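Local coordinates for R.Pab1 family restriction endonuclease (Campylobacter coli, PDB 7CFA), which probably acts as a restriction DNA glycosylase, excising a base from its recognition sequence in double-stranded DNA, with an associated lyase activity that breaks the strand, at residues Ile41-Lys46 with Phe174-Leu179; Phe98-Phe103 with Met214-Gly219. The protein carries 2 engineered substitutions. All blocks are in the same frame, centred on the assembly; numbering follows the deposited sequence.

Contact 1. Residues Ile41-Lys46 with Phe174-Leu179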
ATOM      1  N   ILE A  41       4.373  -9.350  24.683  1.00102.96           N
ATOM      2  CA  ILE A  41       4.461  -8.032  24.067  1.00107.54           C
ATOM      3  C   ILE A  41       3.745  -7.001  24.933  1.00108.99           C
ATOM      4  O   ILE A  41       2.549  -6.763  24.771  1.00105.89           O
ATOM      5  CB  ILE A  41       3.886  -8.048  22.639  1.00112.47           C
ATOM      6  CG1 ILE A  41       4.512  -9.187  21.830  1.00114.79           C
ATOM      7  CG2 ILE A  41       4.126  -6.712  21.950  1.00110.49           C
ATOM      8  CD1 ILE A  41       3.991  -9.295  20.414  1.00108.29           C
ATOM      9  N   ASN A  42       4.485  -6.387  25.854  1.00110.72           N
ATOM     10  CA  ASN A  42       3.902  -5.414  26.768  1.00107.59           C
ATOM     11  C   ASN A  42       3.651  -4.083  26.072  1.00103.34           C
ATOM     12  O   ASN A  42       4.450  -3.636  25.241  1.00110.69           O
ATOM     13  CB  ASN A  42       4.817  -5.201  27.974  1.00107.63           C
ATOM     14  CG  ASN A  42       4.886  -6.415  28.875  1.00108.16           C
ATOM     15  OD1 ASN A  42       3.888  -7.100  29.093  1.00105.57           O
ATOM     16  ND2 ASN A  42       6.073  -6.690  29.405  1.00114.34           N
ATOM     17  N   ILE A  43       2.541  -3.444  26.437  1.00 89.47           N
ATOM     18  CA  ILE A  43       2.141  -2.162  25.877  1.00 79.58           C
ATOM     19  C   ILE A  43       2.800  -1.043  26.670  1.00 83.28           C
ATOM     20  O   ILE A  43       2.753  -1.036  27.906  1.00 82.20           O
ATOM     21  CB  ILE A  43       0.612  -2.025  25.896  1.00 72.15           C
ATOM     22  CG1 ILE A  43      -0.025  -3.054  24.956  1.00 74.93           C
ATOM     23  CG2 ILE A  43       0.192  -0.605  25.537  1.00 63.77           C
ATOM     24  CD1 ILE A  43       0.343  -2.859  23.501  1.00 77.04           C
ATOM     25  N   ASN A  44       3.412  -0.099  25.965  1.00 84.44           N
ATOM     26  CA  ASN A  44       4.013   1.082  26.571  1.00 86.48           C
ATOM     27  C   ASN A  44       3.313   2.335  26.044  1.00 82.73           C
ATOM     28  O   ASN A  44       2.306   2.261  25.334  1.00 85.26           O
ATOM     29  CB  ASN A  44       5.520   1.110  26.305  1.00 93.66           C
ATOM     30  CG  ASN A  44       5.851   0.986  24.833  1.00 94.49           C
ATOM     31  OD1 ASN A  44       5.620   1.909  24.054  1.00 84.87           O
ATOM     32  ND2 ASN A  44       6.400  -0.159  24.444  1.00 99.75           N
ATOM     33  N   VAL A  45       3.865   3.501  26.391  1.00 84.83           N
ATOM     34  CA  VAL A  45       3.231   4.766  26.032  1.00 82.03           C
ATOM     35  C   VAL A  45       3.305   5.050  24.536  1.00 79.14           C
ATOM     36  O   VAL A  45       2.553   5.894  24.033  1.00 76.21           O
ATOM     37  CB  VAL A  45       3.867   5.922  26.824  1.00 86.23           C
ATOM     38  CG1 VAL A  45       3.626   5.733  28.311  1.00 94.22           C
ATOM     39  CG2 VAL A  45       5.356   6.002  26.529  1.00 84.75           C
ATOM     40  N   LYS A  46       4.192   4.375  23.810  1.00 87.63           N
ATOM     41  CA  LYS A  46       4.341   4.604  22.381  1.00 91.86           C
ATOM     42  C   LYS A  46       3.399   3.755  21.537  1.00 87.64           C
ATOM     43  O   LYS A  46       3.317   3.970  20.323  1.00 85.21           O
ATOM     44  CB  LYS A  46       5.790   4.347  21.953  1.00 95.75           C
ATOM     45  CG  LYS A  46       6.788   5.332  22.543  1.00102.71           C
ATOM     46  CD  LYS A  46       8.209   5.010  22.107  1.00108.24           C
ATOM     47  CE  LYS A  46       9.202   5.989  22.713  1.00112.60           C
ATOM     48  NZ  LYS A  46      10.603   5.675  22.318  1.00118.37           N
ATOM     49  N   PHE A 174      -4.804   7.081  18.545  1.00 52.47           N
ATOM     50  CA  PHE A 174      -4.744   7.461  19.950  1.00 56.74           C
ATOM     51  C   PHE A 174      -4.003   6.363  20.714  1.00 57.19           C
ATOM     52  O   PHE A 174      -3.985   5.207  20.275  1.00 53.13           O
ATOM     53  CB  PHE A 174      -6.149   7.674  20.537  1.00 55.33           C
ATOM     54  CG  PHE A 174      -7.089   6.535  20.283  1.00 53.48           C
ATOM     55  CD1 PHE A 174      -7.155   5.464  21.160  1.00 49.50           C
ATOM     56  CD2 PHE A 174      -7.911   6.537  19.170  1.00 51.54           C
ATOM     57  CE1 PHE A 174      -8.021   4.414  20.925  1.00 52.30           C
ATOM     58  CE2 PHE A 174      -8.779   5.491  18.931  1.00 54.84           C
ATOM     59  CZ  PHE A 174      -8.834   4.428  19.810  1.00 53.22           C
ATOM     60  N   PRO A 175      -3.394   6.701  21.852  1.00 52.66           N
ATOM     61  CA  PRO A 175      -2.615   5.704  22.597  1.00 54.95           C
ATOM     62  C   PRO A 175      -3.480   4.565  23.115  1.00 52.96           C
ATOM     63  O   PRO A 175      -4.658   4.739  23.434  1.00 56.53           O
ATOM     64  CB  PRO A 175      -2.018   6.515  23.754  1.00 58.10           C
ATOM     65  CG  PRO A 175      -2.051   7.931  23.291  1.00 55.19           C
ATOM     66  CD  PRO A 175      -3.276   8.045  22.443  1.00 53.28           C
ATOM     67  N   VAL A 176      -2.865   3.382  23.203  1.00 54.01           N
ATOM     68  CA  VAL A 176      -3.563   2.200  23.699  1.00 56.79           C
ATOM     69  C   VAL A 176      -3.894   2.342  25.179  1.00 59.65           C
ATOM     70  O   VAL A 176      -4.924   1.836  25.643  1.00 64.28           O
ATOM     71  CB  VAL A 176      -2.722   0.938  23.429  1.00 62.40           C
ATOM     72  CG1 VAL A 176      -3.430  -0.309  23.948  1.00 62.80           C
ATOM     73  CG2 VAL A 176      -2.426   0.806  21.945  1.00 58.79           C
ATOM     74  N   HIS A 177      -3.047   3.033  25.945  1.00 60.78           N
ATOM     75  CA  HIS A 177      -3.299   3.158  27.375  1.00 68.22           C
ATOM     76  C   HIS A 177      -4.507   4.033  27.692  1.00 66.96           C
ATOM     77  O   HIS A 177      -4.906   4.103  28.859  1.00 75.52           O
ATOM     78  CB  HIS A 177      -2.055   3.695  28.093  1.00 66.34           C
ATOM     79  CG  HIS A 177      -1.635   5.063  27.652  1.00 64.57           C
ATOM     80  ND1 HIS A 177      -2.264   6.210  28.086  1.00 68.00           N
ATOM     81  CD2 HIS A 177      -0.639   5.468  26.830  1.00 64.72           C
ATOM     82  CE1 HIS A 177      -1.678   7.262  27.541  1.00 65.48           C
ATOM     83  NE2 HIS A 177      -0.690   6.840  26.776  1.00 61.90           N
ATOM     84  N   LEU A 178      -5.100   4.692  26.694  1.00 62.59           N
ATOM     85  CA  LEU A 178      -6.351   5.409  26.914  1.00 61.87           C
ATOM     86  C   LEU A 178      -7.551   4.477  26.982  1.00 57.61           C
ATOM     87  O   LEU A 178      -8.612   4.889  27.461  1.00 59.81           O
ATOM     88  CB  LEU A 178      -6.584   6.438  25.806  1.00 69.70           C
ATOM     89  CG  LEU A 178      -5.654   7.646  25.727  1.00 82.72           C
ATOM     90  CD1 LEU A 178      -6.126   8.574  24.622  1.00 85.41           C
ATOM     91  CD2 LEU A 178      -5.599   8.377  27.058  1.00 82.68           C
ATOM     92  N   LEU A 179      -7.411   3.242  26.514  1.00 61.40           N
ATOM     93  CA  LEU A 179      -8.532   2.318  26.453  1.00 62.35           C
ATOM     94  C   LEU A 179      -8.794   1.686  27.813  1.00 65.74           C
ATOM     95  O   LEU A 179      -7.879   1.471  28.613  1.00 62.89           O
ATOM     96  CB  LEU A 179      -8.265   1.223  25.419  1.00 55.76           C
ATOM     97  CG  LEU A 179      -8.077   1.663  23.966  1.00 53.62           C
ATOM     98  CD1 LEU A 179      -7.593   0.499  23.120  1.00 55.64           C
ATOM     99  CD2 LEU A 179      -9.372   2.227  23.408  1.00 49.12           C
TER
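At one end of the curved antiparallel sheet characteristic of the R.PabI family, the turn of 3-10 helix carrying Val176 and His177 packs against Ile43 and Val45 of segment 41-46. Strand 166-175 ends in this turn, which is defined by Leu179 N to Val176 O at 3.0 Å and a longer bond from Leu178 N to Pro175 O. Across the contact, the chain about Ile43 makes backbone hydrogen bonds with Asn190 and Arg191, just before it enters strand 47-51, the sheet neighbour of 166-175. Ile43 makes the apolar contact with its CG2 branch, which rests 3.9 Å from CB of Val176 and 4.0 Å from its CG1, the two side chains crossing at about a right angle. CG2 stands anti to the backbone N of Ile43, whose CB already faces the turn. One residue after Val176, His177 reaches the backbone of Val45 with its ring; chi1 of 62° sets CG between backbone N and carbonyl carbon, and CD2 approaches Val45 CA obliquely at 4.0 Å. Beside this, an Asx turn shapes the chain: Lys46 N donates to a lone pair of Asn44 OD1, in the carbonyl plane, at 2.9 Å, the bond bent to an N-H...O angle of 144°.

Contact 2. Residues Phe98-Phe103 with Met214-Gly219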
ATOM      1  N   PHE A  98     -24.604  23.237  12.519  1.00 67.92           N
ATOM      2  CA  PHE A  98     -24.832  24.293  11.538  1.00 64.24           C
ATOM      3  C   PHE A  98     -23.524  24.958  11.132  1.00 62.18           C
ATOM      4  O   PHE A  98     -23.333  25.296   9.959  1.00 62.73           O
ATOM      5  CB  PHE A  98     -25.812  25.329  12.089  1.00 64.02           C
ATOM      6  CG  PHE A  98     -27.255  24.943  11.925  1.00 69.85           C
ATOM      7  CD1 PHE A  98     -28.044  24.670  13.030  1.00 72.04           C
ATOM      8  CD2 PHE A  98     -27.820  24.849  10.664  1.00 78.71           C
ATOM      9  CE1 PHE A  98     -29.370  24.312  12.882  1.00 75.48           C
ATOM     10  CE2 PHE A  98     -29.147  24.491  10.508  1.00 82.60           C
ATOM     11  CZ  PHE A  98     -29.922  24.222  11.619  1.00 79.00           C
ATOM     12  N   GLY A  99     -22.613  25.154  12.089  1.00 58.31           N
ATOM     13  CA  GLY A  99     -21.321  25.734  11.757  1.00 50.30           C
ATOM     14  C   GLY A  99     -20.522  24.863  10.808  1.00 59.64           C
ATOM     15  O   GLY A  99     -19.855  25.366   9.899  1.00 59.80           O
ATOM     16  N   ILE A 100     -20.577  23.545  11.002  1.00 50.74           N
ATOM     17  CA  ILE A 100     -19.916  22.638  10.070  1.00 54.29           C
ATOM     18  C   ILE A 100     -20.626  22.657   8.722  1.00 55.55           C
ATOM     19  O   ILE A 100     -19.985  22.597   7.666  1.00 57.55           O
ATOM     20  CB  ILE A 100     -19.850  21.216  10.658  1.00 49.14           C
ATOM     21  CG1 ILE A 100     -19.142  21.231  12.013  1.00 51.51           C
ATOM     22  CG2 ILE A 100     -19.129  20.274   9.706  1.00 46.81           C
ATOM     23  CD1 ILE A 100     -19.052  19.868  12.668  1.00 46.64           C
ATOM     24  N   LYS A 101     -21.957  22.753   8.735  1.00 54.03           N
ATOM     25  CA  LYS A 101     -22.716  22.785   7.489  1.00 58.63           C
ATOM     26  C   LYS A 101     -22.362  24.013   6.659  1.00 63.29           C
ATOM     27  O   LYS A 101     -22.075  23.906   5.461  1.00 66.49           O
ATOM     28  CB  LYS A 101     -24.215  22.749   7.791  1.00 59.85           C
ATOM     29  CG  LYS A 101     -25.104  22.836   6.562  1.00 58.88           C
ATOM     30  CD  LYS A 101     -26.574  22.821   6.949  1.00 67.55           C
ATOM     31  CE  LYS A 101     -27.470  23.010   5.735  1.00 71.38           C
ATOM     32  NZ  LYS A 101     -28.910  23.000   6.110  1.00 78.09           N
ATOM     33  N   ASN A 102     -22.373  25.195   7.282  1.00 61.79           N
ATOM     34  CA  ASN A 102     -22.029  26.412   6.553  1.00 68.15           C
ATOM     35  C   ASN A 102     -20.576  26.403   6.099  1.00 62.88           C
ATOM     36  O   ASN A 102     -20.256  26.946   5.036  1.00 70.02           O
ATOM     37  CB  ASN A 102     -22.311  27.644   7.418  1.00 79.21           C
ATOM     38  CG  ASN A 102     -23.791  27.840   7.688  1.00 88.47           C
ATOM     39  OD1 ASN A 102     -24.638  27.427   6.895  1.00 95.04           O
ATOM     40  ND2 ASN A 102     -24.111  28.478   8.809  1.00 90.47           N
ATOM     41  N   PHE A 103     -19.686  25.794   6.885  1.00 62.54           N
ATOM     42  CA  PHE A 103     -18.284  25.706   6.491  1.00 60.11           C
ATOM     43  C   PHE A 103     -18.114  24.839   5.251  1.00 63.44           C
ATOM     44  O   PHE A 103     -17.358  25.195   4.339  1.00 68.38           O
ATOM     45  CB  PHE A 103     -17.451  25.156   7.648  1.00 58.27           C
ATOM     46  CG  PHE A 103     -16.043  24.786   7.263  1.00 59.00           C
ATOM     47  CD1 PHE A 103     -15.061  25.758   7.163  1.00 58.02           C
ATOM     48  CD2 PHE A 103     -15.703  23.468   7.010  1.00 54.83           C
ATOM     49  CE1 PHE A 103     -13.767  25.421   6.810  1.00 62.39           C
ATOM     50  CE2 PHE A 103     -14.413  23.124   6.657  1.00 60.05           C
ATOM     51  CZ  PHE A 103     -13.443  24.103   6.558  1.00 61.90           C
ATOM     52  N   MET A 214     -13.566  15.745  13.279  1.00 38.99           N
ATOM     53  CA  MET A 214     -13.241  14.703  12.313  1.00 45.88           C
ATOM     54  C   MET A 214     -14.286  14.640  11.207  1.00 45.67           C
ATOM     55  O   MET A 214     -13.953  14.385  10.043  1.00 50.01           O
ATOM     56  CB  MET A 214     -13.126  13.354  13.018  1.00 44.82           C
ATOM     57  CG  MET A 214     -12.365  12.304  12.232  1.00 56.26           C
ATOM     58  SD  MET A 214     -12.407  10.709  13.063  1.00 67.75           S
ATOM     59  CE  MET A 214     -12.172  11.226  14.760  1.00 59.45           C
ATOM     60  N   LEU A 215     -15.555  14.862  11.553  1.00 39.88           N
ATOM     61  CA  LEU A 215     -16.592  14.951  10.532  1.00 44.97           C
ATOM     62  C   LEU A 215     -16.312  16.102   9.574  1.00 46.22           C
ATOM     63  O   LEU A 215     -16.472  15.961   8.356  1.00 44.70           O
ATOM     64  CB  LEU A 215     -17.963  15.121  11.186  1.00 40.85           C
ATOM     65  CG  LEU A 215     -19.161  15.000  10.243  1.00 47.29           C
ATOM     66  CD1 LEU A 215     -19.295  13.569   9.744  1.00 46.05           C
ATOM     67  CD2 LEU A 215     -20.442  15.466  10.919  1.00 48.62           C
ATOM     68  N   LYS A 216     -15.883  17.247  10.111  1.00 43.80           N
ATOM     69  CA  LYS A 216     -15.556  18.387   9.263  1.00 51.09           C
ATOM     70  C   LYS A 216     -14.391  18.078   8.332  1.00 50.13           C
ATOM     71  O   LYS A 216     -14.380  18.532   7.182  1.00 51.87           O
ATOM     72  CB  LYS A 216     -15.241  19.610  10.127  1.00 47.97           C
ATOM     73  CG  LYS A 216     -15.043  20.892   9.336  1.00 52.65           C
ATOM     74  CD  LYS A 216     -14.874  22.101  10.246  1.00 63.78           C
ATOM     75  CE  LYS A 216     -13.597  22.012  11.064  1.00 76.88           C
ATOM     76  NZ  LYS A 216     -13.365  23.253  11.857  1.00 81.15           N
ATOM     77  N   ILE A 217     -13.411  17.303   8.803  1.00 44.16           N
ATOM     78  CA  ILE A 217     -12.262  16.968   7.969  1.00 43.13           C
ATOM     79  C   ILE A 217     -12.674  16.037   6.835  1.00 44.79           C
ATOM     80  O   ILE A 217     -12.214  16.186   5.697  1.00 51.11           O
ATOM     81  CB  ILE A 217     -11.136  16.365   8.828  1.00 38.05           C
ATOM     82  CG1 ILE A 217     -10.577  17.427   9.777  1.00 43.04           C
ATOM     83  CG2 ILE A 217     -10.028  15.799   7.950  1.00 39.76           C
ATOM     84  CD1 ILE A 217      -9.545  16.898  10.743  1.00 49.45           C
ATOM     85  N   PHE A 218     -13.540  15.059   7.123  1.00 41.47           N
ATOM     86  CA  PHE A 218     -14.095  14.240   6.049  1.00 41.33           C
ATOM     87  C   PHE A 218     -14.778  15.107   4.999  1.00 46.36           C
ATOM     88  O   PHE A 218     -14.662  14.848   3.797  1.00 45.57           O
ATOM     89  CB  PHE A 218     -15.085  13.216   6.608  1.00 40.88           C
ATOM     90  CG  PHE A 218     -14.455  11.917   7.028  1.00 42.17           C
ATOM     91  CD1 PHE A 218     -14.002  11.011   6.082  1.00 47.78           C
ATOM     92  CD2 PHE A 218     -14.340  11.589   8.369  1.00 52.08           C
ATOM     93  CE1 PHE A 218     -13.432   9.810   6.465  1.00 46.17           C
ATOM     94  CE2 PHE A 218     -13.770  10.391   8.761  1.00 50.21           C
ATOM     95  CZ  PHE A 218     -13.315   9.500   7.809  1.00 47.97           C
ATOM     96  N   GLY A 219     -15.476  16.158   5.439  1.00 39.17           N
ATOM     97  CA  GLY A 219     -16.241  16.998   4.532  1.00 53.64           C
ATOM     98  C   GLY A 219     -15.411  17.760   3.522  1.00 46.46           C
ATOM     99  O   GLY A 219     -15.956  18.217   2.512  1.00 53.61           O
TER
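Lys216 meets Phe103 and Ile100 with the aliphatic part of its side chain, and that apolar surface makes the contact. CG of Lys216 lies 3.5 Å from both CD2 and CE2 of Phe103, approaching the ring obliquely. CD follows it past the same bond, 3.6 Å from CD2 of Phe103, while the two side chains cross at about a right angle. A bend at chi3 (65°) turns the lysine's end so that NZ sits 5.3 Å from the centroid of the Phe103 ring. It lies almost on the ring normal, yet at this length the cation-pi term is at most a weak attraction. Nearer the backbone, Ile100 CG2 fits against CB of Lys216 at 4.0 Å and almost as close to its CA. With chi1 of -57° placing CG1 beside the backbone N of Ile100, CG2 stands anti to that N and is the branch that meets the lysine.

The backbones are correspondingly close: the CA atoms of Ile100 and Lys216 are 6.1 Å apart. Further out, Ile100 and Leu215 both touch Ile233 of helix 223-237, which thereby bridges the pair, and Lys101 NZ forms a salt bridge with Glu234 of that helix. On the sheet side, Met214 and Ile217 rest on Leu170 of strand 166-175. Phe103 also packs on Ala128 of the second subunit, and Lys216 on Ile130 of that subunit. The arrangement is a close helix-helix packing among the helices gathered against strand 166-175 of the curved sheet, beside the second subunit.

Both contacts are partly buried and involve side-chain packing, but they lie on opposite sides of the chain's centre, their own centres 30 Å apart. Strand 166-175 connects them: contact 1 sits at its end, whereas helix 208-219 of contact 2 packs on Leu170 within it. Contact 1 joins loop, short strand and 3-10 turn, pairing a buried Ile-Val pair with an outer histidine-backbone approach, and lies within one subunit. Contact 2 joins two regular helices; a buried isoleucine gives way there to a lysine chain running obliquely past a phenylalanine ring, and both the lysine and the phenylalanine also pack on the second subunit. The four segments alternate along the chain, so the loops that the two contacts close overlap without either containing the other.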